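Local coordinates for protein glucose dehydrogenase (Serratia sp. FS14, PDB 7CDY) that belongs to the glucose/sorbosone dehydrogenase family of beta-propeller proteins and carries a bound calcium ion, at residues P32-R36 with P47-V51. Numbering follows the deposited sequence.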
loop_
_atom_site.group_PDB
_atom_site.type_symbol
_atom_site.label_atom_id
_atom_site.label_comp_id
_atom_site.label_asym_id
_atom_site.label_seq_id
_atom_site.Cartn_x
_atom_site.Cartn_y
_atom_site.Cartn_z
ATOM N N PRO A 32 -12.230 -0.162 -9.890
ATOM C CA PRO A 32 -12.678 -0.663 -11.198
ATOM C C PRO A 32 -11.863 -0.170 -12.386
ATOM O O PRO A 32 -11.955 -0.777 -13.463
ATOM C CB PRO A 32 -14.137 -0.193 -11.276
ATOM C CG PRO A 32 -14.564 -0.132 -9.873
ATOM C CD PRO A 32 -13.365 0.331 -9.090
ATOM N N GLY A 33 -11.096 0.917 -12.246
ATOM C CA GLY A 33 -10.143 1.290 -13.278
ATOM C C GLY A 33 -10.122 2.747 -13.690
ATOM O O GLY A 33 -9.736 3.048 -14.823
ATOM N N ARG A 34 -10.500 3.668 -12.808
ATOM C CA ARG A 34 -10.543 5.085 -13.147
ATOM C C ARG A 34 -9.665 5.903 -12.212
ATOM O O ARG A 34 -9.549 5.605 -11.019
ATOM C CB ARG A 34 -11.970 5.632 -13.073
ATOM C CG ARG A 34 -12.924 4.953 -14.034
ATOM C CD ARG A 34 -14.347 5.454 -13.840
ATOM N NE ARG A 34 -14.937 5.066 -12.559
ATOM C CZ ARG A 34 -15.575 3.921 -12.340
ATOM N NH1 ARG A 34 -15.689 3.027 -13.307
ATOM N NH2 ARG A 34 -16.089 3.663 -11.143
ATOM N N LEU A 35 -9.055 6.951 -12.773
ATOM C CA LEU A 35 -8.278 7.930 -12.026
ATOM C C LEU A 35 -9.010 9.265 -12.085
ATOM O O LEU A 35 -9.438 9.692 -13.161
ATOM C CB LEU A 35 -6.882 8.084 -12.636
ATOM C CG LEU A 35 -5.923 9.040 -11.917
ATOM C CD1 LEU A 35 -5.501 8.458 -10.583
ATOM C CD2 LEU A 35 -4.683 9.283 -12.758
ATOM N N ARG A 36 -9.175 9.899 -10.929
ATOM C CA ARG A 36 -9.894 11.158 -10.806
ATOM C C ARG A 36 -9.006 12.184 -10.120
ATOM O O ARG A 36 -8.057 11.841 -9.410
ATOM C CB ARG A 36 -11.185 10.999 -9.973
ATOM C CG ARG A 36 -11.937 9.681 -10.167
ATOM C CD ARG A 36 -12.560 9.598 -11.557
ATOM N NE ARG A 36 -13.692 10.510 -11.701
ATOM C CZ ARG A 36 -14.962 10.161 -11.520
ATOM N NH1 ARG A 36 -15.271 8.915 -11.188
ATOM N NH2 ARG A 36 -15.924 11.062 -11.672
ATOM N N PRO A 47 -13.300 10.929 -15.378
ATOM C CA PRO A 47 -12.128 10.040 -15.435
ATOM C C PRO A 47 -11.036 10.614 -16.328
ATOM O O PRO A 47 -11.300 11.106 -17.427
ATOM C CB PRO A 47 -12.703 8.741 -16.010
ATOM C CG PRO A 47 -14.170 8.787 -15.654
ATOM C CD PRO A 47 -14.539 10.237 -15.779
ATOM N N ILE A 48 -9.801 10.561 -15.835
ATOM C CA ILE A 48 -8.653 11.031 -16.595
ATOM C C ILE A 48 -8.328 10.035 -17.700
ATOM O O ILE A 48 -8.382 8.815 -17.504
ATOM C CB ILE A 48 -7.480 11.256 -15.623
ATOM C CG1 ILE A 48 -7.815 12.442 -14.707
ATOM C CG2 ILE A 48 -6.154 11.452 -16.365
ATOM C CD1 ILE A 48 -6.887 12.608 -13.516
ATOM N N ALA A 49 -8.010 10.551 -18.888
ATOM C CA ALA A 49 -7.706 9.710 -20.040
ATOM C C ALA A 49 -6.299 9.115 -19.938
ATOM O O ALA A 49 -5.439 9.608 -19.205
ATOM C CB ALA A 49 -7.846 10.516 -21.336
ATOM N N GLY A 50 -6.077 8.023 -20.671
ATOM C CA GLY A 50 -4.748 7.442 -20.786
ATOM C C GLY A 50 -4.359 6.466 -19.697
ATOM O O GLY A 50 -3.198 6.044 -19.647
ATOM N N VAL A 51 -5.283 6.116 -18.814
ATOM C CA VAL A 51 -5.031 5.196 -17.709
ATOM C C VAL A 51 -5.010 3.775 -18.264
ATOM O O VAL A 51 -5.826 3.448 -19.138
ATOM C CB VAL A 51 -6.114 5.386 -16.632
ATOM C CG1 VAL A 51 -6.043 4.336 -15.537
ATOM C CG2 VAL A 51 -6.025 6.791 -16.044
HETATM O O HOH W 1 -9.613 7.186 -15.570
#
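Leu35 and Ile48 are joined by a single direct backbone hydrogen bond, Ile48 N to Leu35 O (2.8 Å, 174° at the hydrogen), and a water completes the pairing by accepting from Leu35 N and donating to Ile48 O. Segment 47-51 thus runs beside strand 34-39 of a beta-propeller blade, in the loop that leads from strand 43-44 to strand 62-67. The bond is nearly collinear with the Leu35 carbonyl, whose O also receives a CA-H...O contact from Pro47 CA at 3.5 Å. The Leu35 side chain is buried; with chi1 at -177°, its CG swings away from the backbone N and lies 4.0 Å from Ile48 CD1, while Leu35 CB meets Val51 CG2 at 3.7 Å. Both the strand, through Leu35 on Val65, and the loop, through Val51 on Leu62, pack against strand 62-67 of the following sheet. Gly33 and Arg34 form a classic beta bulge opposite Glu30, whose carboxylate makes salt bridges with Arg34 and, in the modelled conformer, with Arg36. That conformer of Arg36 curls back beneath Pro47. The Arg34 chain runs alongside the Pro47 ring, with Arg34 CD 3.8 Å from Pro47 CG.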